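Local structure of polysaccharide biosynthesis protein CapD (Bacillus thuringiensis HD-771, 6BWC) at residues Asn190-Val195 against Asn257-Glu262; Val195-Met200 against Ile263-Gly268; Leu236-Glu241 against Ile322-Leu327. The protein probably acts as an NADP-dependent short-chain dehydrogenase-type enzyme on UDP-N-acetylglucosamine, in the pathway that supplies CMP-pseudaminic acid for flagellin glycosylation. The protein carries 2 engineered substitutions. One frame throughout, in Å; residues are numbered along the deposited sequence.

How the contacts relate
All three contacts lie on the same side of the chain's centre and border the bound UDP-N-acetylglucosamine. Contact 1 is a pair of parallel strands. Contact 2, centred about 14 Å from the centre of contact 1, is formed by the loops those strands run into, and V195 belongs to both. T194 in contact 1 and T196 in contact 2 read the uracil between them. Contact 3, centred about 17 Å from each of the others, brings in helix 236-251: L236 lies beside the ribose, and its N is a probable hydrogen-bond partner of M200 O at 3.1 Å. The same helix meets the I193 face of the strand pair, S240 CB lying 3.7 Å from I193 CD1.

Contact 1. Residues Asn190-Val195 against Asn257-Glu262; sequences NQKITV and NIKIEE. With UD1 (uridine-diphosphate-N-acetylglucosamine), chain O.
K192 to V195 run parallel to K259 to E262 and, within this chain, the two strands make up a sheet by themselves. They pair in register at 23° to one another. I193 is held through both backbone N and O: N donates to K259 O at 2.9 Å, and O accepts from E261 N at 3.1 Å. V195 N continues the pattern with a nearly straight bond to E261 O (2.9 Å, 172°). T194 turns its backbone groups the other way, N to Q186 OE1 and O to N3 of the uracil at 2.7 Å. This fits the extended short-chain dehydrogenase fold, in which the smaller, C-terminal part of the protein holds the nucleotide sugar. On the face with I193 and V195, V195 CG2 packs against I260 CG2 at 4.1 Å, and helices 179-190 and 236-251 cover these residues. The other face is polar. There the K192 chain, bent at chi2 and chi3, brings NZ to a long salt bridge of 3.6 Å with E261 OE1. At the start of the pair, I258 lays CG2 against Q191 O (3.5 Å), next to the bond from K259 N to that same oxygen.

Contact 2. Residues Val195-Met200 against Ile263-Gly268; sequences VTDLSM and IGLKPG. With UD1 (uridine-diphosphate-N-acetylglucosamine), chain O.
L265 overlaps M200 with one methyl: its CD1 lies 3.7 Å from M200 CE, the two chains meeting at a slant. The same CD1 rests on D197 CB, also at 3.7 Å, where the side chains of L265 and D197 run alongside each other. D197 also opens a type I beta turn, closed by M200 N on D197 O at 3.1 Å. That turn brings M200 back to the nucleotide sugar, with its sulfur and CE beside O2' of the ribose. Within these two loops, T196 makes the hydrogen bonds to the ligand. Its N gives a nearly straight bond to uracil O2 (3.0 Å, 165°). With chi1 at 50°, OG1 lies between the backbone N and the carbonyl carbon, within hydrogen-bonding distance of both O2 and O2'. T196 CG2 lies against the ligand, 3.5 Å from uracil C2, and also brushes I263 CG2 at 4.1 Å. K266 stretches on toward the uracil, but its NZ stops 3.8 Å from O4. Just before, I263 N donates to V195 O at 2.7 Å, carrying the strand pairing one step into the loops. K266 N donates to E269 OE1, while OE2 of the same glutamate bonds the ligand. The two loops thus leave strands 192-195 and 259-262 together: T196 and L198 lie against the start of helix 236-251, M200 leads into strand 201-205, and K266 and P267 reach helix 91-96.

Contact 3. Residues Leu236-Glu241 against Ile322-Leu327; sequences LNDLSE and ISKEEL. With UD1 (uridine-diphosphate-N-acetylglucosamine), chain O.
The first turns of two helices come close, D238 CA lying 5.3 Å from K324 CA, and side chains bridge the rest. Helix 324-333 opens with a capping box: S323 is the N-cap, its OG accepting weakly from E326 N, and E326 reaches back to S323. Across the contact the packing is mostly aliphatic. L327 sends CD2 over the backbone of helix 236-251, 3.8 Å from L239 N, carried there by chi1 near 180° and chi2 of 42° together. Next to it, D238 CB lies 3.8 Å from K324 CG, the two side chains crossing at a slant. K324 then bends at chi3 and passes E241 at about a right angle, its CD 3.7 Å from E241 OE1. Its NZ is 4.0 Å from that oxygen, too far for a salt bridge; the ammonium's salt-bridge partner is E245, further along the same helix as E241. D238 N bonds S235 OG at the head of helix 236-251, and L236 faces the ribose of the nucleotide sugar. In the capping box, S323 OG donates to E326 OE1 at 3.1 Å, on the lone pair turned away from the other carboxylate oxygen.

Contact 1. Residues Asn190-Val195 against Asn257-Glu262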
loop_
_atom_site.group_PDB
_atom_site.type_symbol
_atom_site.label_atom_id
_atom_site.label_comp_id
_atom_site.label_asym_id
_atom_site.label_seq_id
_atom_site.Cartn_x
_atom_site.Cartn_y
_atom_site.Cartn_z
ATOM N N ASN C 190 -38.565 5.853 -26.347
ATOM C CA ASN C 190 -39.040 4.535 -26.762
ATOM C C ASN C 190 -40.555 4.321 -26.582
ATOM O O ASN C 190 -41.066 3.282 -26.978
ATOM C CB ASN C 190 -38.234 3.445 -26.031
ATOM C CG ASN C 190 -36.718 3.637 -26.168
ATOM O OD1 ASN C 190 -36.154 3.441 -27.235
ATOM N ND2 ASN C 190 -36.063 4.029 -25.083
ATOM N N GLN C 191 -41.271 5.303 -26.025
ATOM C CA GLN C 191 -42.734 5.238 -25.815
ATOM C C GLN C 191 -43.200 3.978 -25.063
ATOM O O GLN C 191 -44.171 3.320 -25.445
ATOM C CB GLN C 191 -43.496 5.412 -27.140
ATOM C CG GLN C 191 -43.113 6.661 -27.928
ATOM C CD GLN C 191 -41.785 6.523 -28.678
ATOM O OE1 GLN C 191 -40.933 7.414 -28.629
ATOM N NE2 GLN C 191 -41.602 5.398 -29.363
ATOM N N LYS C 192 -42.489 3.677 -23.981
ATOM C CA LYS C 192 -42.799 2.555 -23.100
ATOM C C LYS C 192 -41.934 2.660 -21.860
ATOM O O LYS C 192 -40.742 2.923 -21.978
ATOM C CB LYS C 192 -42.556 1.203 -23.786
ATOM C CG LYS C 192 -41.171 0.978 -24.409
ATOM C CD LYS C 192 -40.752 -0.494 -24.361
ATOM C CE LYS C 192 -41.584 -1.378 -25.297
ATOM N NZ LYS C 192 -41.462 -2.825 -24.948
ATOM N N ILE C 193 -42.509 2.475 -20.676
ATOM C CA ILE C 193 -41.689 2.472 -19.448
ATOM C C ILE C 193 -41.347 1.041 -19.018
ATOM O O ILE C 193 -42.003 0.070 -19.419
ATOM C CB ILE C 193 -42.308 3.278 -18.261
ATOM C CG1 ILE C 193 -43.766 2.871 -17.979
ATOM C CG2 ILE C 193 -42.210 4.780 -18.523
ATOM C CD1 ILE C 193 -44.243 3.268 -16.601
ATOM N N THR C 194 -40.301 0.946 -18.200
ATOM C CA THR C 194 -39.859 -0.296 -17.575
ATOM C C THR C 194 -40.253 -0.300 -16.099
ATOM O O THR C 194 -39.733 0.477 -15.298
ATOM C CB THR C 194 -38.341 -0.450 -17.695
ATOM O OG1 THR C 194 -38.012 -0.829 -19.036
ATOM C CG2 THR C 194 -37.815 -1.514 -16.755
ATOM N N VAL C 195 -41.137 -1.219 -15.739
ATOM C CA VAL C 195 -41.722 -1.266 -14.412
ATOM C C VAL C 195 -41.159 -2.482 -13.677
ATOM O O VAL C 195 -41.243 -3.601 -14.162
ATOM C CB VAL C 195 -43.256 -1.254 -14.556
ATOM C CG1 VAL C 195 -43.953 -2.201 -13.589
ATOM C CG2 VAL C 195 -43.766 0.185 -14.426
ATOM N N ASN C 257 -51.046 6.365 -24.594
ATOM C CA ASN C 257 -51.212 4.971 -25.043
ATOM C C ASN C 257 -49.851 4.458 -25.528
ATOM O O ASN C 257 -49.505 4.472 -26.726
ATOM C CB ASN C 257 -52.313 4.907 -26.083
ATOM C CG ASN C 257 -53.585 5.594 -25.589
ATOM O OD1 ASN C 257 -54.360 5.000 -24.838
ATOM N ND2 ASN C 257 -53.774 6.874 -25.960
ATOM N N ILE C 258 -49.117 4.000 -24.507
ATOM C CA ILE C 258 -47.669 3.822 -24.454
ATOM C C ILE C 258 -47.467 2.585 -23.573
ATOM O O ILE C 258 -48.216 2.403 -22.596
ATOM C CB ILE C 258 -47.058 5.083 -23.755
ATOM C CG1 ILE C 258 -46.628 6.144 -24.785
ATOM C CG2 ILE C 258 -45.923 4.768 -22.767
ATOM C CD1 ILE C 258 -47.384 7.438 -24.630
ATOM N N LYS C 259 -46.477 1.750 -23.887
ATOM C CA LYS C 259 -46.372 0.422 -23.240
ATOM C C LYS C 259 -45.794 0.417 -21.828
ATOM O O LYS C 259 -45.006 1.284 -21.456
ATOM C CB LYS C 259 -45.606 -0.574 -24.120
ATOM C CG LYS C 259 -46.485 -1.169 -25.208
ATOM C CD LYS C 259 -45.729 -1.492 -26.494
ATOM C CE LYS C 259 -46.500 -0.994 -27.716
ATOM N NZ LYS C 259 -45.970 -1.564 -28.988
ATOM N N ILE C 260 -46.207 -0.589 -21.061
ATOM C CA ILE C 260 -45.772 -0.782 -19.689
ATOM C C ILE C 260 -45.211 -2.206 -19.562
ATOM O O ILE C 260 -45.982 -3.153 -19.442
ATOM C CB ILE C 260 -46.959 -0.545 -18.714
ATOM C CG1 ILE C 260 -47.472 0.905 -18.843
ATOM C CG2 ILE C 260 -46.564 -0.882 -17.271
ATOM C CD1 ILE C 260 -48.795 1.184 -18.157
ATOM N N GLU C 261 -43.882 -2.371 -19.603
ATOM C CA GLU C 261 -43.275 -3.727 -19.523
ATOM C C GLU C 261 -42.779 -4.112 -18.107
ATOM O O GLU C 261 -42.011 -3.379 -17.482
ATOM C CB GLU C 261 -42.176 -3.908 -20.587
ATOM C CG GLU C 261 -40.723 -3.884 -20.128
ATOM C CD GLU C 261 -39.811 -4.256 -21.261
ATOM O OE1 GLU C 261 -39.393 -3.352 -21.996
ATOM O OE2 GLU C 261 -39.557 -5.456 -21.466
ATOM N N GLU C 262 -43.231 -5.265 -17.613
ATOM C CA GLU C 262 -42.861 -5.737 -16.285
ATOM C C GLU C 262 -41.459 -6.321 -16.416
ATOM O O GLU C 262 -41.240 -7.293 -17.142
ATOM C CB GLU C 262 -43.845 -6.802 -15.749
ATOM C CG GLU C 262 -44.163 -6.737 -14.250
ATOM C CD GLU C 262 -45.589 -6.285 -13.983
ATOM O OE1 GLU C 262 -46.335 -7.043 -13.325
ATOM O OE2 GLU C 262 -45.974 -5.191 -14.459
HETATM C "C1'" UD1 O . -32.952 5.633 -4.235
HETATM C "C2'" UD1 O . -31.463 5.887 -4.075
HETATM C "C3'" UD1 O . -30.870 5.057 -2.937
HETATM C "C4'" UD1 O . -31.689 5.175 -1.655
HETATM C "C5'" UD1 O . -33.209 5.147 -1.910
HETATM C "C6'" UD1 O . -33.957 5.621 -0.657
HETATM C "C7'" UD1 O . -30.664 6.438 -6.337
HETATM C "C8'" UD1 O . -30.128 5.863 -7.632
HETATM N "N2'" UD1 O . -30.760 5.589 -5.309
HETATM O "O1'" UD1 O . -33.183 4.252 -4.466
HETATM O "O3'" UD1 O . -29.508 5.479 -2.720
HETATM O "O4'" UD1 O . -31.356 4.137 -0.752
HETATM O "O5'" UD1 O . -33.596 5.961 -3.037
HETATM O "O6'" UD1 O . -35.164 4.883 -0.451
HETATM O "O7'" UD1 O . -31.034 7.610 -6.289
HETATM N N1 UD1 O . -37.976 1.353 -10.885
HETATM C C2 UD1 O . -38.712 0.945 -12.038
HETATM N N3 UD1 O . -38.094 0.870 -13.229
HETATM C C4 UD1 O . -36.787 1.169 -13.368
HETATM C C5 UD1 O . -36.048 1.581 -12.288
HETATM C C6 UD1 O . -36.666 1.683 -11.051
HETATM O O2 UD1 O . -39.915 0.638 -11.970
HETATM O O4 UD1 O . -36.224 1.106 -14.472
HETATM C C1B UD1 O . -38.611 1.425 -9.552
HETATM C C2B UD1 O . -37.824 0.776 -8.411
HETATM O "O2'" UD1 O . -38.114 -0.608 -8.274
HETATM C C3B UD1 O . -38.196 1.598 -7.193
HETATM C C4B UD1 O . -38.468 2.960 -7.795
HETATM O O4B UD1 O . -38.705 2.780 -9.191
HETATM O O3B UD1 O . -39.385 1.173 -6.518
HETATM C C5B UD1 O . -37.324 3.943 -7.607
HETATM O O5B UD1 O . -36.099 3.549 -8.245
HETATM P PA UD1 O . -34.909 4.622 -8.139
HETATM O O1A UD1 O . -33.761 4.318 -9.071
HETATM O O2A UD1 O . -35.453 6.054 -8.160
HETATM O O3A UD1 O . -34.451 4.636 -6.590
HETATM P PB UD1 O . -34.339 3.549 -5.396
HETATM O O1B UD1 O . -33.689 2.282 -5.914
HETATM O O2B UD1 O . -35.603 3.382 -4.562
#

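Contact 2. Residues Val195-Met200 against Ile263-Gly268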
loop_
_atom_site.group_PDB
_atom_site.type_symbol
_atom_site.label_atom_id
_atom_site.label_comp_id
_atom_site.label_asym_id
_atom_site.label_seq_id
_atom_site.Cartn_x
_atom_site.Cartn_y
_atom_site.Cartn_z
ATOM N N VAL C 195 -41.137 -1.219 -15.739
ATOM C CA VAL C 195 -41.722 -1.266 -14.412
ATOM C C VAL C 195 -41.159 -2.482 -13.677
ATOM O O VAL C 195 -41.243 -3.601 -14.162
ATOM C CB VAL C 195 -43.256 -1.254 -14.556
ATOM C CG1 VAL C 195 -43.953 -2.201 -13.589
ATOM C CG2 VAL C 195 -43.766 0.185 -14.426
ATOM N N THR C 196 -40.550 -2.251 -12.522
ATOM C CA THR C 196 -40.021 -3.335 -11.693
ATOM C C THR C 196 -41.211 -4.098 -11.094
ATOM O O THR C 196 -41.459 -5.249 -11.446
ATOM C CB THR C 196 -39.075 -2.812 -10.569
ATOM O OG1 THR C 196 -39.709 -1.738 -9.837
ATOM C CG2 THR C 196 -37.702 -2.328 -11.151
ATOM N N ASP C 197 -41.979 -3.443 -10.232
ATOM C CA ASP C 197 -43.044 -4.108 -9.498
ATOM C C ASP C 197 -43.919 -3.010 -8.896
ATOM O O ASP C 197 -43.504 -2.329 -7.961
ATOM C CB ASP C 197 -42.399 -4.996 -8.433
ATOM C CG ASP C 197 -43.395 -5.700 -7.553
ATOM O OD1 ASP C 197 -44.496 -5.163 -7.300
ATOM O OD2 ASP C 197 -43.036 -6.801 -7.074
ATOM N N LEU C 198 -45.123 -2.836 -9.435
ATOM C CA LEU C 198 -45.942 -1.648 -9.140
ATOM C C LEU C 198 -46.356 -1.543 -7.681
ATOM O O LEU C 198 -46.532 -0.448 -7.144
ATOM C CB LEU C 198 -47.179 -1.605 -10.046
ATOM C CG LEU C 198 -46.849 -1.443 -11.532
ATOM C CD1 LEU C 198 -48.045 -1.733 -12.431
ATOM C CD2 LEU C 198 -46.274 -0.056 -11.794
ATOM N N SER C 199 -46.465 -2.693 -7.035
ATOM C CA SER C 199 -46.772 -2.781 -5.604
ATOM C C SER C 199 -45.763 -2.152 -4.638
ATOM O O SER C 199 -46.063 -2.027 -3.454
ATOM C CB SER C 199 -46.960 -4.254 -5.211
ATOM O OG SER C 199 -46.110 -4.589 -4.137
ATOM N N MET C 200 -44.560 -1.831 -5.108
ATOM C CA MET C 200 -43.529 -1.225 -4.259
ATOM C C MET C 200 -43.956 0.185 -3.816
ATOM O O MET C 200 -44.584 0.938 -4.579
ATOM C CB MET C 200 -42.183 -1.138 -5.002
ATOM C CG MET C 200 -41.521 -2.462 -5.341
ATOM S SD MET C 200 -40.404 -2.240 -6.740
ATOM C CE MET C 200 -38.902 -2.854 -6.004
ATOM N N ILE C 263 -40.511 -5.691 -15.731
ATOM C CA ILE C 263 -39.128 -6.153 -15.644
ATOM C C ILE C 263 -38.972 -7.091 -14.443
ATOM O O ILE C 263 -38.121 -7.962 -14.476
ATOM C CB ILE C 263 -38.136 -4.932 -15.574
ATOM C CG1 ILE C 263 -37.279 -4.853 -16.836
ATOM C CG2 ILE C 263 -37.259 -4.943 -14.312
ATOM C CD1 ILE C 263 -35.920 -4.208 -16.640
ATOM N N GLY C 264 -39.772 -6.905 -13.387
ATOM C CA GLY C 264 -39.520 -7.545 -12.088
ATOM C C GLY C 264 -38.401 -6.861 -11.286
ATOM O O GLY C 264 -37.638 -6.047 -11.805
ATOM N N LEU C 265 -38.304 -7.195 -10.006
ATOM C CA LEU C 265 -37.188 -6.757 -9.170
ATOM C C LEU C 265 -35.811 -6.847 -9.810
ATOM O O LEU C 265 -35.480 -7.829 -10.470
ATOM C CB LEU C 265 -37.132 -7.597 -7.907
ATOM C CG LEU C 265 -38.000 -7.195 -6.724
ATOM C CD1 LEU C 265 -39.247 -6.374 -7.061
ATOM C CD2 LEU C 265 -38.383 -8.479 -5.998
ATOM N N LYS C 266 -35.022 -5.802 -9.585
ATOM C CA LYS C 266 -33.583 -5.847 -9.727
ATOM C C LYS C 266 -32.995 -6.527 -8.460
ATOM O O LYS C 266 -33.590 -6.455 -7.390
ATOM C CB LYS C 266 -33.039 -4.415 -9.905
ATOM C CG LYS C 266 -33.642 -3.666 -11.102
ATOM C CD LYS C 266 -32.909 -2.383 -11.496
ATOM C CE LYS C 266 -33.123 -2.074 -12.975
ATOM N NZ LYS C 266 -33.031 -0.627 -13.273
ATOM N N PRO C 267 -31.821 -7.182 -8.571
ATOM C CA PRO C 267 -31.296 -7.909 -7.393
ATOM C C PRO C 267 -31.134 -7.042 -6.157
ATOM O O PRO C 267 -30.707 -5.904 -6.279
ATOM C CB PRO C 267 -29.935 -8.419 -7.865
ATOM C CG PRO C 267 -30.119 -8.566 -9.336
ATOM C CD PRO C 267 -30.984 -7.411 -9.761
ATOM N N GLY C 268 -31.522 -7.562 -4.996
ATOM C CA GLY C 268 -31.368 -6.853 -3.724
ATOM C C GLY C 268 -32.436 -5.815 -3.394
ATOM O O GLY C 268 -32.528 -5.402 -2.241
HETATM C "C1'" UD1 O . -32.952 5.633 -4.235
HETATM C "C2'" UD1 O . -31.463 5.887 -4.075
HETATM C "C3'" UD1 O . -30.870 5.057 -2.937
HETATM C "C4'" UD1 O . -31.689 5.175 -1.655
HETATM C "C5'" UD1 O . -33.209 5.147 -1.910
HETATM C "C6'" UD1 O . -33.957 5.621 -0.657
HETATM C "C7'" UD1 O . -30.664 6.438 -6.337
HETATM C "C8'" UD1 O . -30.128 5.863 -7.632
HETATM N "N2'" UD1 O . -30.760 5.589 -5.309
HETATM O "O1'" UD1 O . -33.183 4.252 -4.466
HETATM O "O3'" UD1 O . -29.508 5.479 -2.720
HETATM O "O4'" UD1 O . -31.356 4.137 -0.752
HETATM O "O5'" UD1 O . -33.596 5.961 -3.037
HETATM O "O6'" UD1 O . -35.164 4.883 -0.451
HETATM O "O7'" UD1 O . -31.034 7.610 -6.289
HETATM N N1 UD1 O . -37.976 1.353 -10.885
HETATM C C2 UD1 O . -38.712 0.945 -12.038
HETATM N N3 UD1 O . -38.094 0.870 -13.229
HETATM C C4 UD1 O . -36.787 1.169 -13.368
HETATM C C5 UD1 O . -36.048 1.581 -12.288
HETATM C C6 UD1 O . -36.666 1.683 -11.051
HETATM O O2 UD1 O . -39.915 0.638 -11.970
HETATM O O4 UD1 O . -36.224 1.106 -14.472
HETATM C C1B UD1 O . -38.611 1.425 -9.552
HETATM C C2B UD1 O . -37.824 0.776 -8.411
HETATM O "O2'" UD1 O . -38.114 -0.608 -8.274
HETATM C C3B UD1 O . -38.196 1.598 -7.193
HETATM C C4B UD1 O . -38.468 2.960 -7.795
HETATM O O4B UD1 O . -38.705 2.780 -9.191
HETATM O O3B UD1 O . -39.385 1.173 -6.518
HETATM C C5B UD1 O . -37.324 3.943 -7.607
HETATM O O5B UD1 O . -36.099 3.549 -8.245
HETATM P PA UD1 O . -34.909 4.622 -8.139
HETATM O O1A UD1 O . -33.761 4.318 -9.071
HETATM O O2A UD1 O . -35.453 6.054 -8.160
HETATM O O3A UD1 O . -34.451 4.636 -6.590
HETATM P PB UD1 O . -34.339 3.549 -5.396
HETATM O O1B UD1 O . -33.689 2.282 -5.914
HETATM O O2B UD1 O . -35.603 3.382 -4.562
#

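Contact 3. Residues Leu236-Glu241 against Ile322-Leu327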
loop_
_atom_site.group_PDB
_atom_site.type_symbol
_atom_site.label_atom_id
_atom_site.label_comp_id
_atom_site.label_asym_id
_atom_site.label_seq_id
_atom_site.Cartn_x
_atom_site.Cartn_y
_atom_site.Cartn_z
ATOM N N LEU C 236 -45.689 3.263 -6.281
ATOM C CA LEU C 236 -45.067 3.245 -7.592
ATOM C C LEU C 236 -46.133 3.067 -8.653
ATOM O O LEU C 236 -45.903 3.408 -9.812
ATOM C CB LEU C 236 -44.033 2.117 -7.683
ATOM C CG LEU C 236 -43.252 1.990 -8.992
ATOM C CD1 LEU C 236 -42.584 3.311 -9.356
ATOM C CD2 LEU C 236 -42.232 0.880 -8.869
ATOM N N ASN C 237 -47.287 2.514 -8.257
ATOM C CA ASN C 237 -48.446 2.361 -9.149
ATOM C C ASN C 237 -48.897 3.754 -9.578
ATOM O O ASN C 237 -48.937 4.066 -10.764
ATOM C CB ASN C 237 -49.598 1.578 -8.450
ATOM C CG ASN C 237 -50.382 0.660 -9.415
ATOM O OD1 ASN C 237 -50.545 0.942 -10.619
ATOM N ND2 ASN C 237 -50.878 -0.451 -8.877
ATOM N N ASP C 238 -49.178 4.599 -8.587
ATOM C CA ASP C 238 -49.582 5.992 -8.822
ATOM C C ASP C 238 -48.492 6.670 -9.650
ATOM O O ASP C 238 -48.795 7.342 -10.653
ATOM C CB ASP C 238 -49.837 6.783 -7.508
ATOM C CG ASP C 238 -50.833 6.083 -6.538
ATOM O OD1 ASP C 238 -50.785 6.413 -5.326
ATOM O OD2 ASP C 238 -51.627 5.211 -6.978
ATOM N N LEU C 239 -47.229 6.460 -9.265
ATOM C CA LEU C 239 -46.105 7.119 -9.937
ATOM C C LEU C 239 -46.012 6.812 -11.433
ATOM O O LEU C 239 -45.820 7.729 -12.252
ATOM C CB LEU C 239 -44.772 6.771 -9.272
ATOM C CG LEU C 239 -43.486 7.323 -9.940
ATOM C CD1 LEU C 239 -43.548 8.822 -10.227
ATOM C CD2 LEU C 239 -42.281 7.031 -9.062
ATOM N N SER C 240 -46.125 5.532 -11.781
ATOM C CA SER C 240 -45.998 5.128 -13.170
ATOM C C SER C 240 -47.140 5.738 -13.964
ATOM O O SER C 240 -46.899 6.333 -15.014
ATOM C CB SER C 240 -45.947 3.612 -13.320
ATOM O OG SER C 240 -47.012 3.003 -12.631
ATOM N N GLU C 241 -48.363 5.633 -13.437
ATOM C CA GLU C 241 -49.558 6.281 -14.033
ATOM C C GLU C 241 -49.392 7.825 -14.236
ATOM O O GLU C 241 -49.426 8.319 -15.391
ATOM C CB GLU C 241 -50.824 5.950 -13.201
ATOM C CG GLU C 241 -51.282 4.491 -13.311
ATOM C CD GLU C 241 -52.537 4.165 -12.510
ATOM O OE1 GLU C 241 -53.159 5.080 -11.933
ATOM O OE2 GLU C 241 -52.913 2.979 -12.466
ATOM N N ILE C 322 -49.677 9.365 -0.264
ATOM C CA ILE C 322 -50.379 10.513 -0.806
ATOM C C ILE C 322 -51.291 9.972 -1.901
ATOM O O ILE C 322 -51.072 8.869 -2.398
ATOM C CB ILE C 322 -49.407 11.585 -1.352
ATOM C CG1 ILE C 322 -48.591 11.066 -2.550
ATOM C CG2 ILE C 322 -48.476 12.066 -0.235
ATOM C CD1 ILE C 322 -47.666 12.101 -3.158
ATOM N N SER C 323 -52.314 10.735 -2.265
ATOM C CA SER C 323 -53.156 10.386 -3.412
ATOM C C SER C 323 -52.368 10.600 -4.704
ATOM O O SER C 323 -51.390 11.355 -4.712
ATOM C CB SER C 323 -54.414 11.261 -3.427
ATOM O OG SER C 323 -54.092 12.645 -3.355
ATOM N N LYS C 324 -52.786 9.928 -5.780
ATOM C CA LYS C 324 -52.347 10.255 -7.162
ATOM C C LYS C 324 -52.225 11.732 -7.451
ATOM O O LYS C 324 -51.248 12.176 -8.036
ATOM C CB LYS C 324 -53.349 9.748 -8.197
ATOM C CG LYS C 324 -53.002 8.432 -8.854
ATOM C CD LYS C 324 -53.709 8.306 -10.188
ATOM C CE LYS C 324 -52.942 9.056 -11.260
ATOM N NZ LYS C 324 -53.688 9.042 -12.539
ATOM N N GLU C 325 -53.259 12.474 -7.076
ATOM C CA GLU C 325 -53.386 13.864 -7.462
ATOM C C GLU C 325 -52.383 14.738 -6.706
ATOM O O GLU C 325 -51.794 15.653 -7.303
ATOM C CB GLU C 325 -54.836 14.351 -7.271
ATOM C CG GLU C 325 -55.224 15.548 -8.143
ATOM C CD GLU C 325 -55.209 15.247 -9.650
ATOM O OE1 GLU C 325 -55.456 14.077 -10.044
ATOM O OE2 GLU C 325 -54.940 16.190 -10.441
ATOM N N GLU C 326 -52.178 14.453 -5.417
ATOM C CA GLU C 326 -51.114 15.123 -4.637
ATOM C C GLU C 326 -49.731 14.842 -5.207
ATOM O O GLU C 326 -48.874 15.728 -5.216
ATOM C CB GLU C 326 -51.131 14.709 -3.163
ATOM C CG GLU C 326 -52.268 15.302 -2.359
ATOM C CD GLU C 326 -52.292 14.764 -0.947
ATOM O OE1 GLU C 326 -52.994 13.747 -0.725
ATOM O OE2 GLU C 326 -51.586 15.336 -0.076
ATOM N N LEU C 327 -49.519 13.614 -5.664
ATOM C CA LEU C 327 -48.261 13.246 -6.281
ATOM C C LEU C 327 -48.010 14.095 -7.508
ATOM O O LEU C 327 -46.988 14.757 -7.589
ATOM C CB LEU C 327 -48.260 11.765 -6.665
ATOM C CG LEU C 327 -47.030 11.209 -7.392
ATOM C CD1 LEU C 327 -45.708 11.711 -6.808
ATOM C CD2 LEU C 327 -47.118 9.687 -7.350
HETATM C "C1'" UD1 O . -32.952 5.633 -4.235
HETATM C "C2'" UD1 O . -31.463 5.887 -4.075
HETATM C "C3'" UD1 O . -30.870 5.057 -2.937
HETATM C "C4'" UD1 O . -31.689 5.175 -1.655
HETATM C "C5'" UD1 O . -33.209 5.147 -1.910
HETATM C "C6'" UD1 O . -33.957 5.621 -0.657
HETATM C "C7'" UD1 O . -30.664 6.438 -6.337
HETATM C "C8'" UD1 O . -30.128 5.863 -7.632
HETATM N "N2'" UD1 O . -30.760 5.589 -5.309
HETATM O "O1'" UD1 O . -33.183 4.252 -4.466
HETATM O "O3'" UD1 O . -29.508 5.479 -2.720
HETATM O "O4'" UD1 O . -31.356 4.137 -0.752
HETATM O "O5'" UD1 O . -33.596 5.961 -3.037
HETATM O "O6'" UD1 O . -35.164 4.883 -0.451
HETATM O "O7'" UD1 O . -31.034 7.610 -6.289
HETATM N N1 UD1 O . -37.976 1.353 -10.885
HETATM C C2 UD1 O . -38.712 0.945 -12.038
HETATM N N3 UD1 O . -38.094 0.870 -13.229
HETATM C C4 UD1 O . -36.787 1.169 -13.368
HETATM C C5 UD1 O . -36.048 1.581 -12.288
HETATM C C6 UD1 O . -36.666 1.683 -11.051
HETATM O O2 UD1 O . -39.915 0.638 -11.970
HETATM O O4 UD1 O . -36.224 1.106 -14.472
HETATM C C1B UD1 O . -38.611 1.425 -9.552
HETATM C C2B UD1 O . -37.824 0.776 -8.411
HETATM O "O2'" UD1 O . -38.114 -0.608 -8.274
HETATM C C3B UD1 O . -38.196 1.598 -7.193
HETATM C C4B UD1 O . -38.468 2.960 -7.795
HETATM O O4B UD1 O . -38.705 2.780 -9.191
HETATM O O3B UD1 O . -39.385 1.173 -6.518
HETATM C C5B UD1 O . -37.324 3.943 -7.607
HETATM O O5B UD1 O . -36.099 3.549 -8.245
HETATM P PA UD1 O . -34.909 4.622 -8.139
HETATM O O1A UD1 O . -33.761 4.318 -9.071
HETATM O O2A UD1 O . -35.453 6.054 -8.160
HETATM O O3A UD1 O . -34.451 4.636 -6.590
HETATM P PB UD1 O . -34.339 3.549 -5.396
HETATM O O1B UD1 O . -33.689 2.282 -5.914
HETATM O O2B UD1 O . -35.603 3.382 -4.562
#